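Local atomic coordinates of C381 turret protein (PDB entry 4IND), a protein that helps build the turrets of Sulfolobus turreted icosahedral virus, folding into three jelly rolls in each chain and assembling in five copies. Residues Q274-S279 against V283-L288; I45-Y50 against A139-S144; P98-N101 against T107-I110. All coordinates share one frame; numbering follows the deposited sequence.

Interaction 1 of 3, residues Q274-S279 against V283-L288; sequences QSVTLS and VTQSIL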
loop_
_atom_site.group_PDB
_atom_site.type_symbol
_atom_site.label_atom_id
_atom_site.label_comp_id
_atom_site.label_asym_id
_atom_site.label_seq_id
_atom_site.Cartn_x
_atom_site.Cartn_y
_atom_site.Cartn_z
ATOM N N GLN A 274 -25.777 -12.365 -30.372
ATOM C CA GLN A 274 -26.956 -13.131 -30.013
ATOM C C GLN A 274 -28.154 -12.589 -30.764
ATOM O O GLN A 274 -28.440 -11.398 -30.694
ATOM C CB GLN A 274 -27.191 -13.037 -28.504
ATOM C CG GLN A 274 -28.467 -13.708 -28.026
ATOM C CD GLN A 274 -28.415 -15.211 -28.168
ATOM O OE1 GLN A 274 -27.423 -15.844 -27.809
ATOM N NE2 GLN A 274 -29.484 -15.793 -28.703
ATOM N N SER A 275 -28.851 -13.456 -31.490
ATOM C CA SER A 275 -30.059 -13.046 -32.191
ATOM C C SER A 275 -31.309 -13.378 -31.399
ATOM O O SER A 275 -31.344 -14.349 -30.639
ATOM C CB SER A 275 -30.136 -13.682 -33.575
ATOM O OG SER A 275 -29.236 -13.046 -34.459
ATOM N N VAL A 276 -32.331 -12.550 -31.576
ATOM C CA VAL A 276 -33.613 -12.757 -30.917
ATOM C C VAL A 276 -34.706 -12.471 -31.919
ATOM O O VAL A 276 -34.707 -11.424 -32.572
ATOM C CB VAL A 276 -33.782 -11.847 -29.696
ATOM C CG1 VAL A 276 -35.183 -11.986 -29.136
ATOM C CG2 VAL A 276 -32.749 -12.196 -28.642
ATOM N N THR A 277 -35.632 -13.411 -32.059
ATOM C CA THR A 277 -36.734 -13.244 -32.988
ATOM C C THR A 277 -38.004 -12.872 -32.249
ATOM O O THR A 277 -38.426 -13.573 -31.325
ATOM C CB THR A 277 -36.961 -14.510 -33.825
ATOM O OG1 THR A 277 -35.826 -14.724 -34.671
ATOM C CG2 THR A 277 -38.193 -14.362 -34.687
ATOM N N LEU A 278 -38.608 -11.762 -32.662
ATOM C CA LEU A 278 -39.762 -11.211 -31.968
ATOM C C LEU A 278 -41.007 -11.385 -32.807
ATOM O O LEU A 278 -41.013 -11.073 -33.997
ATOM C CB LEU A 278 -39.539 -9.726 -31.660
ATOM C CG LEU A 278 -38.307 -9.398 -30.809
ATOM C CD1 LEU A 278 -38.036 -7.898 -30.783
ATOM C CD2 LEU A 278 -38.459 -9.943 -29.395
ATOM N N SER A 279 -42.074 -11.872 -32.188
ATOM C CA SER A 279 -43.314 -12.099 -32.915
ATOM C C SER A 279 -44.548 -11.764 -32.082
ATOM O O SER A 279 -45.510 -12.534 -32.048
ATOM C CB SER A 279 -43.379 -13.547 -33.397
ATOM O OG SER A 279 -43.187 -14.441 -32.313
ATOM N N VAL A 283 -39.902 -11.168 -24.935
ATOM C CA VAL A 283 -38.939 -12.240 -24.778
ATOM C C VAL A 283 -37.859 -11.790 -23.817
ATOM O O VAL A 283 -37.355 -10.678 -23.928
ATOM C CB VAL A 283 -38.285 -12.598 -26.119
ATOM C CG1 VAL A 283 -37.114 -13.546 -25.899
ATOM C CG2 VAL A 283 -39.304 -13.208 -27.059
ATOM N N THR A 284 -37.528 -12.646 -22.857
ATOM C CA THR A 284 -36.388 -12.406 -21.983
ATOM C C THR A 284 -35.316 -13.432 -22.322
ATOM O O THR A 284 -35.474 -14.626 -22.053
ATOM C CB THR A 284 -36.769 -12.492 -20.496
ATOM O OG1 THR A 284 -37.712 -11.456 -20.184
ATOM C CG2 THR A 284 -35.547 -12.334 -19.628
ATOM N N GLN A 285 -34.235 -12.961 -22.929
ATOM C CA GLN A 285 -33.182 -13.846 -23.404
ATOM C C GLN A 285 -31.926 -13.723 -22.557
ATOM O O GLN A 285 -31.339 -12.644 -22.465
ATOM C CB GLN A 285 -32.850 -13.506 -24.853
ATOM C CG GLN A 285 -31.626 -14.219 -25.396
ATOM C CD GLN A 285 -31.879 -15.681 -25.643
ATOM O OE1 GLN A 285 -32.765 -16.044 -26.416
ATOM N NE2 GLN A 285 -31.107 -16.534 -24.984
ATOM N N SER A 286 -31.514 -14.819 -21.930
ATOM C CA SER A 286 -30.268 -14.806 -21.171
ATOM C C SER A 286 -29.114 -14.697 -22.146
ATOM O O SER A 286 -29.099 -15.374 -23.173
ATOM C CB SER A 286 -30.125 -16.073 -20.324
ATOM O OG SER A 286 -28.854 -16.104 -19.694
ATOM N N ILE A 287 -28.153 -13.837 -21.832
ATOM C CA ILE A 287 -26.974 -13.697 -22.671
ATOM C C ILE A 287 -25.818 -14.407 -22.000
ATOM O O ILE A 287 -25.082 -15.175 -22.632
ATOM C CB ILE A 287 -26.587 -12.220 -22.868
ATOM C CG1 ILE A 287 -27.769 -11.439 -23.435
ATOM C CG2 ILE A 287 -25.372 -12.103 -23.772
ATOM C CD1 ILE A 287 -28.342 -12.054 -24.674
ATOM N N LEU A 288 -25.653 -14.151 -20.708
ATOM C CA LEU A 288 -24.568 -14.757 -19.967
ATOM C C LEU A 288 -24.886 -14.763 -18.478
ATOM O O LEU A 288 -25.422 -13.797 -17.944
ATOM C CB LEU A 288 -23.267 -14.003 -20.240
ATOM C CG LEU A 288 -21.962 -14.696 -19.851
ATOM C CD1 LEU A 288 -22.102 -16.213 -19.967
ATOM C CD2 LEU A 288 -20.837 -14.182 -20.737
#
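The third jelly roll of the chain is a beta sandwich, and this contact closes one of its sides, between strand 266-278, outermost in one four-stranded sheet, and strand 283-289, outermost in the other. Segments 274-278 and 283-288 run nearly antiparallel and lie 8.9 Å apart at the closest approach of their axes, too far for backbone pairing, and side chains do nearly all the bridging. Gln274 and Gln285 meet where the seam is partly exposed. Their amides stack with planes 18° apart, Gln274 NE2 lying 3.9 Å from Gln285 CD. Both side chains bend at the second torsion (68° and 73°), which turns each amide toward the carbonyl of the next residue. Gln274 NE2 donates to Ser275 O over 3.0 Å, and Gln285 NE2 to Ser286 O over 2.9 Å in an almost straight bond. Glutamine suits a partly exposed edge: its methylenes join the apolar packing, while these bonds limit the rotation of the amide. Val276 is buried, its compact beta-branched side chain filling the space without a long chain. It sends CG2 alongside the aliphatic part of Gln285, 4.0 Å from Gln285 CG, and its other methyl, CG1, meets CG1 of the partly exposed Val283 at 4.1 Å. The second methyl of Val283, CG2, takes Leu278 CD2 at 4.1 Å, so Val283 packs against two residues of the facing strand. Thr277 points away from the seam, and its OG1 is hydrogen-bonded to Thr366 OG1 on the adjacent strand. Ile287 and Leu288 form a classic beta bulge opposite Ile352. Although the side chain of Ile287 does not leave the backbone straight toward strand 266-278, its terminal methyl CD1 slides past Gln274 and reaches Gln274 CG at 3.7 Å.

Interaction 2 of 3, residues I45-Y50 against A139-S144; sequences ISYLLY and AILEFS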
loop_
_atom_site.group_PDB
_atom_site.type_symbol
_atom_site.label_atom_id
_atom_site.label_comp_id
_atom_site.label_asym_id
_atom_site.label_seq_id
_atom_site.Cartn_x
_atom_site.Cartn_y
_atom_site.Cartn_z
ATOM N N ILE A 45 13.875 -38.211 21.261
ATOM C CA ILE A 45 13.246 -38.447 19.966
ATOM C C ILE A 45 14.313 -38.300 18.871
ATOM O O ILE A 45 15.073 -37.335 18.858
ATOM C CB ILE A 45 12.132 -37.381 19.716
ATOM C CG1 ILE A 45 10.966 -37.578 20.690
ATOM C CG2 ILE A 45 11.670 -37.373 18.264
ATOM C CD1 ILE A 45 10.445 -38.985 20.756
ATOM N N SER A 46 14.351 -39.239 17.935
ATOM C CA SER A 46 15.311 -39.176 16.844
ATOM C C SER A 46 14.604 -39.370 15.507
ATOM O O SER A 46 13.742 -40.236 15.374
ATOM C CB SER A 46 16.349 -40.294 16.997
ATOM O OG SER A 46 17.007 -40.229 18.243
ATOM N N TYR A 47 14.979 -38.588 14.503
ATOM C CA TYR A 47 14.463 -38.844 13.157
ATOM C C TYR A 47 15.440 -38.354 12.105
ATOM O O TYR A 47 16.325 -37.561 12.399
ATOM C CB TYR A 47 13.064 -38.228 12.950
ATOM C CG TYR A 47 12.958 -36.713 13.112
ATOM C CD1 TYR A 47 13.015 -35.865 12.009
ATOM C CD2 TYR A 47 12.755 -36.140 14.355
ATOM C CE1 TYR A 47 12.884 -34.479 12.151
ATOM C CE2 TYR A 47 12.643 -34.756 14.508
ATOM C CZ TYR A 47 12.707 -33.937 13.406
ATOM O OH TYR A 47 12.589 -32.568 13.571
ATOM N N LEU A 48 15.275 -38.851 10.879
ATOM C CA LEU A 48 16.246 -38.617 9.806
ATOM C C LEU A 48 15.971 -37.358 8.978
ATOM O O LEU A 48 14.831 -37.108 8.563
ATOM C CB LEU A 48 16.274 -39.811 8.862
ATOM C CG LEU A 48 16.946 -41.073 9.374
ATOM C CD1 LEU A 48 16.802 -42.171 8.349
ATOM C CD2 LEU A 48 18.397 -40.787 9.649
ATOM N N LEU A 49 17.028 -36.586 8.742
ATOM C CA LEU A 49 16.992 -35.406 7.877
ATOM C C LEU A 49 18.194 -35.499 6.949
ATOM O O LEU A 49 19.346 -35.380 7.391
ATOM C CB LEU A 49 17.054 -34.111 8.695
ATOM C CG LEU A 49 15.853 -33.788 9.580
ATOM C CD1 LEU A 49 16.062 -32.489 10.364
ATOM C CD2 LEU A 49 14.561 -33.731 8.757
ATOM N N TYR A 50 17.932 -35.734 5.666
ATOM C CA TYR A 50 19.004 -35.911 4.686
ATOM C C TYR A 50 20.076 -36.904 5.172
ATOM O O TYR A 50 21.273 -36.661 5.033
ATOM C CB TYR A 50 19.632 -34.556 4.331
ATOM C CG TYR A 50 18.662 -33.556 3.713
ATOM C CD1 TYR A 50 18.286 -33.644 2.373
ATOM C CD2 TYR A 50 18.137 -32.526 4.465
ATOM C CE1 TYR A 50 17.407 -32.731 1.809
ATOM C CE2 TYR A 50 17.257 -31.612 3.915
ATOM C CZ TYR A 50 16.894 -31.710 2.590
ATOM O OH TYR A 50 16.000 -30.763 2.071
ATOM N N ALA A 139 4.959 -37.407 19.940
ATOM C CA ALA A 139 5.851 -36.423 20.531
ATOM C C ALA A 139 5.501 -35.054 19.927
ATOM O O ALA A 139 5.292 -34.946 18.714
ATOM C CB ALA A 139 7.300 -36.793 20.181
ATOM N N ILE A 140 5.443 -34.020 20.763
ATOM C CA ILE A 140 5.174 -32.672 20.279
ATOM C C ILE A 140 6.454 -31.848 20.317
ATOM O O ILE A 140 6.967 -31.546 21.389
ATOM C CB ILE A 140 4.093 -31.999 21.133
ATOM C CG1 ILE A 140 2.925 -32.962 21.350
ATOM C CG2 ILE A 140 3.624 -30.698 20.496
ATOM C CD1 ILE A 140 1.966 -32.535 22.454
ATOM N N LEU A 141 6.970 -31.479 19.145
ATOM C CA LEU A 141 8.286 -30.829 19.081
ATOM C C LEU A 141 8.216 -29.298 19.032
ATOM O O LEU A 141 9.040 -28.614 19.659
ATOM C CB LEU A 141 9.107 -31.332 17.886
ATOM C CG LEU A 141 9.266 -32.828 17.616
ATOM C CD1 LEU A 141 10.505 -33.091 16.756
ATOM C CD2 LEU A 141 9.324 -33.627 18.878
ATOM N N GLU A 142 7.267 -28.772 18.262
ATOM C CA GLU A 142 7.126 -27.316 18.102
ATOM C C GLU A 142 5.667 -26.977 17.910
ATOM O O GLU A 142 4.909 -27.775 17.401
ATOM C CB GLU A 142 7.921 -26.780 16.907
ATOM C CG GLU A 142 9.432 -26.951 16.975
ATOM C CD GLU A 142 10.129 -26.551 15.654
ATOM O OE1 GLU A 142 10.870 -27.396 15.099
ATOM O OE2 GLU A 142 9.969 -25.392 15.191
ATOM N N PHE A 143 5.280 -25.778 18.321
ATOM C CA PHE A 143 3.921 -25.309 18.104
ATOM C C PHE A 143 4.045 -23.860 17.688
ATOM O O PHE A 143 4.627 -23.054 18.422
ATOM C CB PHE A 143 3.087 -25.425 19.376
ATOM C CG PHE A 143 1.629 -25.043 19.190
ATOM C CD1 PHE A 143 0.702 -25.969 18.736
ATOM C CD2 PHE A 143 1.209 -23.739 19.455
ATOM C CE1 PHE A 143 -0.634 -25.612 18.565
ATOM C CE2 PHE A 143 -0.113 -23.365 19.296
ATOM C CZ PHE A 143 -1.045 -24.300 18.861
ATOM N N SER A 144 3.493 -23.543 16.515
ATOM C CA SER A 144 3.647 -22.233 15.873
ATOM C C SER A 144 2.291 -21.629 15.505
ATOM O O SER A 144 1.453 -22.271 14.881
ATOM C CB SER A 144 4.532 -22.343 14.621
ATOM O OG SER A 144 4.464 -21.153 13.822
#
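The first jelly roll is lined here by residues from two different sheets: the hairpin of strands 41-49 and 52-60, and strand 138-147 of a four-stranded sheet. Segments 45-49 and 139-144 cross at -69°, with axes 10.0 Å apart, so they diverge after a few residues and touch through only four side chains, all buried and meeting through carbon-rich surfaces. Ile45 lays CG1 against Ala139 CB at 3.8 Å, and its CD1 lies almost as near. The small alanine leaves room for a branched isoleucine where the backbones approach most closely. Beyond it, Ile45 CG2 is a looser neighbour of Leu141 CD2, at 4.5 Å. Tyr47 and Leu141 approach from opposite directions, and Leu141 CD1 meets the ring obliquely, 3.5 Å from Tyr47 CE2. The tyrosine holds CG between its backbone N and carbonyl carbon (chi1 60°), which aims the ring across at the leucine. Tyrosine does two jobs at this place: its ring packs inside the chain, while OH is hydrogen-bonded to Asp72 OD1 of a second subunit. Leu141 and Glu142 form a classic bulge opposite Lys85. Around the contact, Leu141 also packs on Ala58 of strand 52-60, while the Tyr47 ring rests on Lys85 and Tyr87 of strand 78-88, the sheet neighbour of strand 138-147.

Interaction 3 of 3, residues P98-N101 against T107-I110; sequences PFFN and TYSI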
loop_
_atom_site.group_PDB
_atom_site.type_symbol
_atom_site.label_atom_id
_atom_site.label_comp_id
_atom_site.label_asym_id
_atom_site.label_seq_id
_atom_site.Cartn_x
_atom_site.Cartn_y
_atom_site.Cartn_z
ATOM N N PRO A 98 -7.845 -32.007 12.536
ATOM C CA PRO A 98 -7.555 -30.579 12.694
ATOM C C PRO A 98 -8.807 -29.775 12.997
ATOM O O PRO A 98 -9.909 -30.167 12.603
ATOM C CB PRO A 98 -6.920 -30.188 11.337
ATOM C CG PRO A 98 -7.371 -31.212 10.394
ATOM C CD PRO A 98 -7.485 -32.497 11.195
ATOM N N PHE A 99 -8.625 -28.654 13.694
ATOM C CA PHE A 99 -9.711 -27.763 14.072
ATOM C C PHE A 99 -10.361 -27.106 12.846
ATOM O O PHE A 99 -11.568 -27.214 12.644
ATOM C CB PHE A 99 -9.138 -26.711 15.036
ATOM C CG PHE A 99 -10.161 -25.786 15.649
ATOM C CD1 PHE A 99 -11.161 -26.280 16.480
ATOM C CD2 PHE A 99 -10.079 -24.411 15.454
ATOM C CE1 PHE A 99 -12.095 -25.411 17.086
ATOM C CE2 PHE A 99 -11.006 -23.539 16.057
ATOM C CZ PHE A 99 -12.008 -24.043 16.873
ATOM N N PHE A 100 -9.557 -26.410 12.047
ATOM C CA PHE A 100 -10.050 -25.752 10.834
ATOM C C PHE A 100 -11.279 -24.890 11.136
ATOM O O PHE A 100 -12.141 -24.718 10.285
ATOM C CB PHE A 100 -10.424 -26.810 9.770
ATOM C CG PHE A 100 -9.237 -27.470 9.079
ATOM C CD1 PHE A 100 -8.007 -26.852 9.019
ATOM C CD2 PHE A 100 -9.381 -28.713 8.470
ATOM C CE1 PHE A 100 -6.937 -27.451 8.385
ATOM C CE2 PHE A 100 -8.315 -29.323 7.835
ATOM C CZ PHE A 100 -7.089 -28.697 7.796
ATOM N N ASN A 101 -11.356 -24.387 12.368
ATOM C CA ASN A 101 -12.473 -23.581 12.859
ATOM C C ASN A 101 -13.779 -24.339 13.049
ATOM O O ASN A 101 -14.457 -24.147 14.056
ATOM C CB ASN A 101 -12.694 -22.299 12.021
ATOM C CG ASN A 101 -11.609 -21.273 12.251
ATOM O OD1 ASN A 101 -11.289 -20.949 13.402
ATOM N ND2 ASN A 101 -11.015 -20.769 11.162
ATOM N N THR A 107 -9.403 -35.746 8.653
ATOM C CA THR A 107 -8.243 -36.182 9.436
ATOM C C THR A 107 -6.914 -36.102 8.703
ATOM O O THR A 107 -6.866 -36.075 7.463
ATOM C CB THR A 107 -8.413 -37.658 9.875
ATOM O OG1 THR A 107 -8.664 -38.479 8.732
ATOM C CG2 THR A 107 -9.577 -37.819 10.848
ATOM N N TYR A 108 -5.838 -36.086 9.490
ATOM C CA TYR A 108 -4.500 -36.381 8.994
ATOM C C TYR A 108 -4.152 -37.796 9.419
ATOM O O TYR A 108 -4.502 -38.228 10.523
ATOM C CB TYR A 108 -3.481 -35.429 9.610
ATOM C CG TYR A 108 -3.641 -33.987 9.198
ATOM C CD1 TYR A 108 -4.000 -33.648 7.895
ATOM C CD2 TYR A 108 -3.421 -32.960 10.108
ATOM C CE1 TYR A 108 -4.130 -32.325 7.521
ATOM C CE2 TYR A 108 -3.555 -31.628 9.739
ATOM C CZ TYR A 108 -3.902 -31.327 8.442
ATOM O OH TYR A 108 -4.037 -30.014 8.072
ATOM N N SER A 109 -3.461 -38.522 8.546
ATOM C CA SER A 109 -2.943 -39.839 8.879
ATOM C C SER A 109 -1.416 -39.743 9.045
ATOM O O SER A 109 -0.699 -39.367 8.129
ATOM C CB SER A 109 -3.338 -40.850 7.799
ATOM O OG SER A 109 -2.828 -42.121 8.106
ATOM N N ILE A 110 -0.925 -40.066 10.235
ATOM C CA ILE A 110 0.495 -39.909 10.542
ATOM C C ILE A 110 1.171 -41.269 10.633
ATOM O O ILE A 110 0.866 -42.075 11.518
ATOM C CB ILE A 110 0.683 -39.129 11.884
ATOM C CG1 ILE A 110 -0.069 -37.793 11.836
ATOM C CG2 ILE A 110 2.159 -38.904 12.192
ATOM C CD1 ILE A 110 0.012 -36.971 13.151
#
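Pro98 and Tyr108 make a CH-pi contact: Pro98 CG sits over one face of the phenol ring, 4.2 Å from its centroid and 23° off the normal. The compact, conformationally restricted proline ring suits such a seat, presenting C-H groups to the aromatic face. The remaining contacts are van der Waals. The tip of the Phe100 ring comes obliquely at the phenol end of Tyr108, with Phe100 CZ 3.3 Å from Tyr108 OH. More loosely, Pro98 CD lies 4.2 Å from Thr107 CA. Within the loop, Phe100 takes a left-handed backbone conformation (phi 51°), and its ring turns back so that Pro98 CB stands 3.7 Å above its centre; proline thus lies against both aromatic rings. Polar bonds to strand 114-124 hold the loop and the phenol. Tyr108 OH is hydrogen-bonded to Tyr119 O, while the carboxylate of Asp120 accepts from the backbone N of both Phe99 and Phe100, a grip that fits a loop without regular pairing. The contact lies where strand 94-96 gives way to the loop returning to its partner, strand 108-110. Strand 114-124 borders it through Ile118 and Asp120, and from the second jelly roll strand 155-163 supplies Ile160 and Ile161.

How the interactions relate
Interactions 2 and 3 belong to the first jelly roll, with centres 18 Å apart, and 98-101 and 107-110 both lie in sequence between the two strands of interaction 2. Interaction 1 lies in the third jelly roll, about 65 Å from interaction 2 and 50 Å from interaction 3, between centres, across the middle of the chain. All the touching residues of interaction 2 are buried, as are most of those in interaction 3, whereas interaction 1 runs from buried Val276 and Leu278 to partly exposed Val283 and glutamines. Interactions 1 and 2 both join two sheets, interaction 1 through aliphatic groups and stacked amides, interaction 2 through aliphatic groups and one tyrosine ring; interaction 3 instead ties a loop to a strand through rings, bordering the second jelly roll.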